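Local coordinates for protein superoxide dismutase (Anaplasma phagocytophilum, PDB 3JS4) that probably converts superoxide radicals into oxygen and hydrogen peroxide through alternate reduction and oxidation of an iron ion held in its active site, at residues Gly48-Tyr53 / Phe103-Met108; Ala137-Gly142 / Lys202-Phe207. One frame throughout, in Å; residues are numbered along the deposited sequence.

Contact 1 (Gly48-Tyr53 / Phe103-Met108); sequences GHHKTY and FYWQSM
The indole N-H of Trp105 is given to the imidazole of His50, with NE1 2.9 Å from ND1 and an angle of 161° at the hydrogen. This single bond carries the contact: the helix backbones stand well apart, His50 CA being 10.6 Å from Trp105 CA, and only these two side chains bridge the gap. ND1 lies in the plane of the indole, at its edge, whereas NE1 sits 22° out of the imidazole plane, so the acceptor is approached from a tilted direction. The bond probably restrains both rings about their side-chain torsions. The rings meet rim to rim, neither covering the other's face. CE1, bonded to ND1, is carried to 3.4 Å from Trp105 NE1. His50 reaches across because its ring extends anti to the backbone N (chi1 -167°), while the indole is swung beside its own backbone N. Tyr104 CD2 lies over one face of the indole near its rim, 3.7 Å above the plane, and Met108 CE in turn lies over a face of the Tyr104 ring, toward its rim. Trp105 meets the iron ligand His45 edge to face, and His50 packs on the ligand His101, which places both in the second shell of the iron site; the indole is about 6 Å from the metal. His50 belongs to helix 39-60 and Trp105 to helix 89-106, the two ligand-bearing helices of the alpha-hairpin domain, while Tyr104 and Ser107 of the second segment turn to strand 179-186.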
ATOM      1  N   GLY A  48     -15.056   7.345  -0.089  1.00  8.83           N
ATOM      2  CA  GLY A  48     -14.857   8.516   0.771  1.00  8.81           C
ATOM      3  C   GLY A  48     -13.412   9.006   0.670  1.00  8.31           C
ATOM      4  O   GLY A  48     -13.148  10.030   0.039  1.00  7.35           O
ATOM      5  N   HIS A  49     -12.488   8.306   1.335  1.00  8.43           N
ATOM      6  CA  HIS A  49     -11.080   8.782   1.424  1.00  8.12           C
ATOM      7  C   HIS A  49     -10.356   8.752   0.078  1.00  8.31           C
ATOM      8  O   HIS A  49      -9.797   9.754  -0.345  1.00  8.50           O
ATOM      9  CB  HIS A  49     -10.281   7.974   2.455  1.00  8.37           C
ATOM     10  CG  HIS A  49     -10.759   8.137   3.865  1.00  7.39           C
ATOM     11  ND1 HIS A  49     -10.181   9.027   4.748  1.00  5.45           N
ATOM     12  CD2 HIS A  49     -11.768   7.535   4.537  1.00  5.32           C
ATOM     13  CE1 HIS A  49     -10.787   8.940   5.916  1.00  6.63           C
ATOM     14  NE2 HIS A  49     -11.761   8.050   5.815  1.00  8.62           N
ATOM     15  N   HIS A  50     -10.364   7.601  -0.591  1.00  7.76           N
ATOM     16  CA  HIS A  50      -9.620   7.447  -1.847  1.00  7.96           C
ATOM     17  C   HIS A  50     -10.187   8.378  -2.940  1.00  8.32           C
ATOM     18  O   HIS A  50      -9.425   9.089  -3.623  1.00  8.38           O
ATOM     19  CB  HIS A  50      -9.670   5.979  -2.278  1.00  8.27           C
ATOM     20  CG  HIS A  50      -8.711   5.606  -3.367  1.00  9.03           C
ATOM     21  ND1 HIS A  50      -8.582   4.307  -3.814  1.00  8.51           N
ATOM     22  CD2 HIS A  50      -7.878   6.354  -4.133  1.00  9.69           C
ATOM     23  CE1 HIS A  50      -7.692   4.266  -4.790  1.00  8.71           C
ATOM     24  NE2 HIS A  50      -7.250   5.492  -5.002  1.00 10.31           N
ATOM     25  N   LYS A  51     -11.519   8.391  -3.088  1.00  8.54           N
ATOM     26  CA  LYS A  51     -12.174   9.311  -4.032  1.00  8.89           C
ATOM     27  C   LYS A  51     -11.784  10.790  -3.758  1.00  8.91           C
ATOM     28  O   LYS A  51     -11.550  11.574  -4.703  1.00  8.41           O
ATOM     29  CB  LYS A  51     -13.689   9.181  -3.955  1.00  8.90           C
ATOM     30  CG  LYS A  51     -14.409   9.943  -5.072  1.00  9.83           C
ATOM     31  CD  LYS A  51     -15.713  10.525  -4.633  1.00 13.52           C
ATOM     32  CE  LYS A  51     -16.434  11.191  -5.826  1.00 15.00           C
ATOM     33  NZ  LYS A  51     -15.727  12.407  -6.298  1.00 13.63           N
ATOM     34  N   THR A  52     -11.756  11.172  -2.477  1.00  8.17           N
ATOM     35  CA  THR A  52     -11.448  12.567  -2.131  1.00  8.54           C
ATOM     36  C   THR A  52     -10.018  12.968  -2.545  1.00  8.14           C
ATOM     37  O   THR A  52      -9.802  14.079  -3.042  1.00  8.81           O
ATOM     38  CB  THR A  52     -11.755  12.863  -0.655  1.00  8.71           C
ATOM     39  OG1 THR A  52     -13.161  12.642  -0.448  1.00  9.64           O
ATOM     40  CG2 THR A  52     -11.401  14.328  -0.292  1.00  9.55           C
ATOM     41  N   TYR A  53      -9.056  12.065  -2.396  1.00  7.50           N
ATOM     42  CA  TYR A  53      -7.684  12.330  -2.867  1.00  7.49           C
ATOM     43  C   TYR A  53      -7.622  12.622  -4.363  1.00  8.06           C
ATOM     44  O   TYR A  53      -6.898  13.535  -4.823  1.00  7.74           O
ATOM     45  CB  TYR A  53      -6.770  11.143  -2.540  1.00  8.42           C
ATOM     46  CG  TYR A  53      -6.442  11.009  -1.088  1.00  8.08           C
ATOM     47  CD1 TYR A  53      -5.848  12.057  -0.411  1.00 10.23           C
ATOM     48  CD2 TYR A  53      -6.686   9.806  -0.382  1.00 10.23           C
ATOM     49  CE1 TYR A  53      -5.519  11.956   0.951  1.00 11.18           C
ATOM     50  CE2 TYR A  53      -6.354   9.698   0.984  1.00  9.41           C
ATOM     51  CZ  TYR A  53      -5.760  10.791   1.622  1.00 11.34           C
ATOM     52  OH  TYR A  53      -5.382  10.762   2.946  1.00 12.50           O
ATOM     53  N   PHE A 103      -2.348   0.690  -4.677  1.00  6.72           N
ATOM     54  CA  PHE A 103      -1.456  -0.427  -4.349  1.00  7.01           C
ATOM     55  C   PHE A 103      -2.075  -1.295  -3.252  1.00  7.30           C
ATOM     56  O   PHE A 103      -1.980  -2.536  -3.283  1.00  7.02           O
ATOM     57  CB  PHE A 103      -0.103   0.114  -3.844  1.00  7.13           C
ATOM     58  CG  PHE A 103       1.062  -0.828  -4.083  1.00  7.62           C
ATOM     59  CD1 PHE A 103       1.536  -1.048  -5.369  1.00  7.21           C
ATOM     60  CD2 PHE A 103       1.687  -1.475  -3.019  1.00  5.64           C
ATOM     61  CE1 PHE A 103       2.608  -1.920  -5.603  1.00 10.08           C
ATOM     62  CE2 PHE A 103       2.758  -2.329  -3.233  1.00  7.70           C
ATOM     63  CZ  PHE A 103       3.234  -2.545  -4.534  1.00  9.86           C
ATOM     64  N   TYR A 104      -2.707  -0.632  -2.278  1.00  6.53           N
ATOM     65  CA  TYR A 104      -3.330  -1.324  -1.147  1.00  6.15           C
ATOM     66  C   TYR A 104      -4.440  -2.250  -1.640  1.00  6.75           C
ATOM     67  O   TYR A 104      -4.543  -3.397  -1.183  1.00  6.72           O
ATOM     68  CB  TYR A 104      -3.915  -0.273  -0.210  1.00  5.55           C
ATOM     69  CG  TYR A 104      -4.739  -0.736   0.964  1.00  5.80           C
ATOM     70  CD1 TYR A 104      -4.224  -1.624   1.914  1.00  6.34           C
ATOM     71  CD2 TYR A 104      -6.024  -0.207   1.173  1.00  2.31           C
ATOM     72  CE1 TYR A 104      -4.979  -1.999   3.028  1.00  5.03           C
ATOM     73  CE2 TYR A 104      -6.778  -0.559   2.282  1.00  5.30           C
ATOM     74  CZ  TYR A 104      -6.254  -1.445   3.208  1.00  4.90           C
ATOM     75  OH  TYR A 104      -7.014  -1.800   4.280  1.00  5.16           O
ATOM     76  N   TRP A 105      -5.314  -1.751  -2.524  1.00  6.05           N
ATOM     77  CA  TRP A 105      -6.402  -2.610  -2.983  1.00  6.00           C
ATOM     78  C   TRP A 105      -5.891  -3.835  -3.723  1.00  6.48           C
ATOM     79  O   TRP A 105      -6.484  -4.919  -3.604  1.00  5.49           O
ATOM     80  CB  TRP A 105      -7.447  -1.851  -3.843  1.00  6.12           C
ATOM     81  CG  TRP A 105      -7.986  -0.589  -3.187  1.00  5.96           C
ATOM     82  CD1 TRP A 105      -7.946   0.683  -3.698  1.00  5.58           C
ATOM     83  CD2 TRP A 105      -8.637  -0.487  -1.914  1.00  6.01           C
ATOM     84  NE1 TRP A 105      -8.535   1.560  -2.827  1.00  5.15           N
ATOM     85  CE2 TRP A 105      -8.981   0.874  -1.732  1.00  6.46           C
ATOM     86  CE3 TRP A 105      -9.005  -1.426  -0.926  1.00  5.46           C
ATOM     87  CZ2 TRP A 105      -9.648   1.336  -0.590  1.00  6.26           C
ATOM     88  CZ3 TRP A 105      -9.651  -0.971   0.217  1.00  6.06           C
ATOM     89  CH2 TRP A 105      -9.963   0.409   0.378  1.00  5.20           C
ATOM     90  N   GLN A 106      -4.825  -3.667  -4.517  1.00  6.91           N
ATOM     91  CA  GLN A 106      -4.229  -4.798  -5.231  1.00  8.46           C
ATOM     92  C   GLN A 106      -3.512  -5.785  -4.294  1.00  8.03           C
ATOM     93  O   GLN A 106      -3.287  -6.950  -4.665  1.00  8.68           O
ATOM     94  CB  GLN A 106      -3.243  -4.296  -6.300  1.00  9.22           C
ATOM     95  CG  GLN A 106      -3.838  -3.289  -7.261  1.00 12.55           C
ATOM     96  CD  GLN A 106      -2.824  -2.779  -8.264  1.00 19.53           C
ATOM     97  OE1 GLN A 106      -2.252  -1.689  -8.093  1.00 23.83           O
ATOM     98  NE2 GLN A 106      -2.574  -3.569  -9.311  1.00 20.47           N
ATOM     99  N   SER A 107      -3.170  -5.308  -3.096  1.00  7.33           N
ATOM    100  CA  SER A 107      -2.449  -6.066  -2.082  1.00  7.05           C
ATOM    101  C   SER A 107      -3.371  -6.998  -1.280  1.00  7.07           C
ATOM    102  O   SER A 107      -2.937  -7.650  -0.334  1.00  7.64           O
ATOM    103  CB  SER A 107      -1.728  -5.092  -1.139  1.00  6.23           C
ATOM    104  OG  SER A 107      -0.652  -4.427  -1.829  1.00  8.31           O
ATOM    105  N   MET A 108      -4.648  -7.044  -1.640  1.00  7.14           N
ATOM    106  CA  MET A 108      -5.600  -7.893  -0.942  1.00  6.81           C
ATOM    107  C   MET A 108      -6.455  -8.576  -2.005  1.00  7.39           C
ATOM    108  O   MET A 108      -6.499  -8.123  -3.143  1.00  6.39           O
ATOM    109  CB  MET A 108      -6.498  -7.057  -0.020  1.00  6.48           C
ATOM    110  CG  MET A 108      -5.743  -6.211   1.033  1.00  6.49           C
ATOM    111  SD  MET A 108      -6.826  -5.322   2.180  1.00  7.88           S
ATOM    112  CE  MET A 108      -7.431  -3.966   1.142  1.00  7.41           C
TER

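Contact 2 (Ala137-Gly142 / Lys202-Phe207); sequences AFTTSG and KYIDVF
Segments 137-142 of helix 131-144 and 202-207 of helix 200-211 run nearly antiparallel, their N-to-C directions 149° apart and their axes 10.1 Å from each other at closest approach, with the CA atoms of Thr139 and Ile204 the closest pair, 6.4 Å apart. Ile204 is the main wedge, and its two branches divide the work. CD1 lies against the bare backbone of Gly142, 3.8 Å from its CA, so the methyl packs directly on main-chain atoms, where the glycine presents no side chain. CG2, anti to the backbone N of Ile204, rests instead beside Thr139, 3.8 Å from its OG1. Beside this, Phe138 meets Phe207, one turn on from Ile204. The two rings are almost parallel, with planes at 4°, but are slid so far past each other that they barely overlap; their centroids are 5.7 Å apart. They touch through Phe138 CE1 and Phe207 CE2, 3.8 Å apart. A water also bridges the two helices. It donates to Thr139 OG1 at 2.8 Å and to Asp205 OD1 at 2.6 Å, so the carboxylate is joined to the opposite helix although its CB points away. Both ends have other partners as well: Thr139 OG1 is bonded to Asn135 O one turn earlier, and Asp205 forms a salt bridge with Lys201. Met185 of strand 179-186 touches Phe138, Ile204 and Phe207, so the helix pair sits against the antiparallel sheet. Helices packed together beside a three-stranded antiparallel sheet characterise the alpha/beta C-terminal domain of iron and manganese superoxide dismutases.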
ATOM      1  N   ALA A 137       7.330  -9.996  11.876  1.00 11.63           N
ATOM      2  CA  ALA A 137       7.973  -8.754  11.441  1.00 11.36           C
ATOM      3  C   ALA A 137       6.908  -7.791  10.920  1.00 11.61           C
ATOM      4  O   ALA A 137       6.927  -6.605  11.237  1.00 11.61           O
ATOM      5  CB  ALA A 137       9.010  -9.035  10.364  1.00 11.76           C
ATOM      6  N   PHE A 138       5.980  -8.323  10.131  1.00 11.01           N
ATOM      7  CA  PHE A 138       4.910  -7.533   9.566  1.00 11.32           C
ATOM      8  C   PHE A 138       4.031  -6.957  10.675  1.00 11.08           C
ATOM      9  O   PHE A 138       3.666  -5.783  10.616  1.00 11.31           O
ATOM     10  CB  PHE A 138       4.087  -8.378   8.586  1.00 11.30           C
ATOM     11  CG  PHE A 138       3.321  -7.570   7.571  1.00 11.26           C
ATOM     12  CD1 PHE A 138       2.005  -7.216   7.799  1.00 10.05           C
ATOM     13  CD2 PHE A 138       3.930  -7.162   6.383  1.00 10.18           C
ATOM     14  CE1 PHE A 138       1.286  -6.471   6.844  1.00 11.19           C
ATOM     15  CE2 PHE A 138       3.220  -6.420   5.430  1.00 11.25           C
ATOM     16  CZ  PHE A 138       1.886  -6.070   5.670  1.00  9.41           C
ATOM     17  N   THR A 139       3.719  -7.767  11.693  1.00 10.68           N
ATOM     18  CA  THR A 139       2.841  -7.329  12.790  1.00 10.66           C
ATOM     19  C   THR A 139       3.537  -6.267  13.651  1.00 10.78           C
ATOM     20  O   THR A 139       2.948  -5.237  13.981  1.00 10.46           O
ATOM     21  CB  THR A 139       2.365  -8.530  13.667  1.00 10.68           C
ATOM     22  OG1 THR A 139       1.679  -9.489  12.843  1.00 10.18           O
ATOM     23  CG2 THR A 139       1.428  -8.067  14.786  1.00 10.70           C
ATOM     24  N   THR A 140       4.812  -6.511  13.966  1.00 10.58           N
ATOM     25  CA  THR A 140       5.630  -5.594  14.759  1.00 10.15           C
ATOM     26  C   THR A 140       5.725  -4.244  14.067  1.00 10.02           C
ATOM     27  O   THR A 140       5.682  -3.182  14.709  1.00  9.01           O
ATOM     28  CB  THR A 140       7.046  -6.199  14.958  1.00 10.40           C
ATOM     29  OG1 THR A 140       6.928  -7.400  15.729  1.00 12.80           O
ATOM     30  CG2 THR A 140       8.007  -5.238  15.676  1.00 10.59           C
ATOM     31  N   SER A 141       5.895  -4.296  12.747  1.00  9.45           N
ATOM     32  CA  SER A 141       6.061  -3.082  11.966  1.00 10.56           C
ATOM     33  C   SER A 141       4.758  -2.267  11.983  1.00 10.15           C
ATOM     34  O   SER A 141       4.778  -1.046  12.136  1.00 10.45           O
ATOM     35  CB  SER A 141       6.505  -3.411  10.547  1.00 10.03           C
ATOM     36  OG  SER A 141       6.526  -2.249   9.735  1.00 12.56           O
ATOM     37  N   GLY A 142       3.628  -2.950  11.881  1.00 10.03           N
ATOM     38  CA  GLY A 142       2.352  -2.244  11.880  1.00 10.14           C
ATOM     39  C   GLY A 142       2.032  -1.584  13.208  1.00 10.41           C
ATOM     40  O   GLY A 142       1.516  -0.477  13.235  1.00 10.73           O
ATOM     41  N   LYS A 202      -5.893  -6.454  15.903  1.00  9.80           N
ATOM     42  CA  LYS A 202      -6.940  -7.321  15.359  1.00 10.14           C
ATOM     43  C   LYS A 202      -7.016  -7.197  13.848  1.00  8.57           C
ATOM     44  O   LYS A 202      -7.083  -8.194  13.155  1.00  7.37           O
ATOM     45  CB  LYS A 202      -8.316  -7.053  15.986  1.00 10.58           C
ATOM     46  CG  LYS A 202      -8.897  -8.307  16.548  1.00 15.36           C
ATOM     47  CD  LYS A 202     -10.356  -8.160  16.971  1.00 21.71           C
ATOM     48  CE  LYS A 202     -11.041  -9.519  16.925  1.00 25.18           C
ATOM     49  NZ  LYS A 202     -12.466  -9.457  17.388  1.00 27.74           N
ATOM     50  N   TYR A 203      -6.976  -5.962  13.350  1.00  7.46           N
ATOM     51  CA  TYR A 203      -6.953  -5.699  11.902  1.00  7.39           C
ATOM     52  C   TYR A 203      -5.696  -6.254  11.216  1.00  7.10           C
ATOM     53  O   TYR A 203      -5.780  -6.791  10.114  1.00  6.90           O
ATOM     54  CB  TYR A 203      -7.065  -4.185  11.637  1.00  7.42           C
ATOM     55  CG  TYR A 203      -6.573  -3.696  10.283  1.00  6.99           C
ATOM     56  CD1 TYR A 203      -7.317  -3.915   9.120  1.00  9.14           C
ATOM     57  CD2 TYR A 203      -5.424  -2.930  10.184  1.00  8.15           C
ATOM     58  CE1 TYR A 203      -6.875  -3.434   7.877  1.00  9.66           C
ATOM     59  CE2 TYR A 203      -4.975  -2.453   8.961  1.00 10.28           C
ATOM     60  CZ  TYR A 203      -5.713  -2.690   7.811  1.00 10.64           C
ATOM     61  OH  TYR A 203      -5.275  -2.200   6.587  1.00 12.12           O
ATOM     62  N   ILE A 204      -4.536  -6.110  11.852  1.00  7.00           N
ATOM     63  CA  ILE A 204      -3.295  -6.670  11.275  1.00  7.83           C
ATOM     64  C   ILE A 204      -3.378  -8.213  11.198  1.00  7.80           C
ATOM     65  O   ILE A 204      -2.966  -8.819  10.200  1.00  7.73           O
ATOM     66  CB  ILE A 204      -2.017  -6.222  12.042  1.00  7.58           C
ATOM     67  CG1 ILE A 204      -1.863  -4.697  11.973  1.00  8.69           C
ATOM     68  CG2 ILE A 204      -0.760  -6.875  11.421  1.00  7.39           C
ATOM     69  CD1 ILE A 204      -0.800  -4.138  12.899  1.00  6.12           C
ATOM     70  N   ASP A 205      -3.922  -8.826  12.251  1.00  8.59           N
ATOM     71  CA  ASP A 205      -4.123 -10.270  12.291  1.00  9.09           C
ATOM     72  C   ASP A 205      -4.994 -10.728  11.148  1.00  8.76           C
ATOM     73  O   ASP A 205      -4.650 -11.680  10.450  1.00  8.50           O
ATOM     74  CB  ASP A 205      -4.742 -10.719  13.611  1.00  9.28           C
ATOM     75  CG  ASP A 205      -3.801 -10.570  14.792  1.00 13.03           C
ATOM     76  OD1 ASP A 205      -2.593 -10.303  14.598  1.00 16.09           O
ATOM     77  OD2 ASP A 205      -4.287 -10.736  15.933  1.00 17.34           O
ATOM     78  N   VAL A 206      -6.114 -10.032  10.955  1.00  8.48           N
ATOM     79  CA  VAL A 206      -7.041 -10.343   9.892  1.00  9.02           C
ATOM     80  C   VAL A 206      -6.399 -10.150   8.505  1.00  8.48           C
ATOM     81  O   VAL A 206      -6.596 -10.970   7.594  1.00  7.69           O
ATOM     82  CB  VAL A 206      -8.318  -9.511  10.042  1.00  8.95           C
ATOM     83  CG1 VAL A 206      -9.111  -9.533   8.766  1.00 10.83           C
ATOM     84  CG2 VAL A 206      -9.153 -10.046  11.197  1.00 11.50           C
ATOM     85  N   PHE A 207      -5.623  -9.072   8.350  1.00  8.13           N
ATOM     86  CA  PHE A 207      -4.916  -8.838   7.086  1.00  7.55           C
ATOM     87  C   PHE A 207      -4.020 -10.034   6.677  1.00  7.44           C
ATOM     88  O   PHE A 207      -4.063 -10.527   5.531  1.00  7.41           O
ATOM     89  CB  PHE A 207      -4.076  -7.553   7.184  1.00  7.92           C
ATOM     90  CG  PHE A 207      -3.391  -7.166   5.883  1.00  9.31           C
ATOM     91  CD1 PHE A 207      -4.048  -6.364   4.949  1.00  8.85           C
ATOM     92  CD2 PHE A 207      -2.099  -7.598   5.606  1.00  8.77           C
ATOM     93  CE1 PHE A 207      -3.428  -5.972   3.733  1.00  8.22           C
ATOM     94  CE2 PHE A 207      -1.460  -7.232   4.383  1.00  9.90           C
ATOM     95  CZ  PHE A 207      -2.127  -6.414   3.455  1.00  9.85           C
TER
HETATM   96  O   HOH W   1      -0.501 -11.111  13.303  1.00 21.21           O

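How the contacts relate
From the N terminus, helix 39-60 passes through 48-53, and 49 mostly helical residues follow before 103-108 returns to close contact 1 within the alpha-hairpin domain. The chain then enters the C-terminal domain, where contact 2 opens at 137-142 and closes at 202-207 after the whole three-stranded sheet has been traversed. The two loops therefore follow in series, neither nested nor crossed, with centres about 18 Å apart. They nevertheless touch across the domain boundary: the hydroxyls of Tyr104 and Tyr203 probably share a hydrogen bond, OH to OH 2.9 Å, and Met108 CG packs on Phe207 CE1 at 3.6 Å. Helix 200-211 thereby joins the hairpin that supplies two iron ligands.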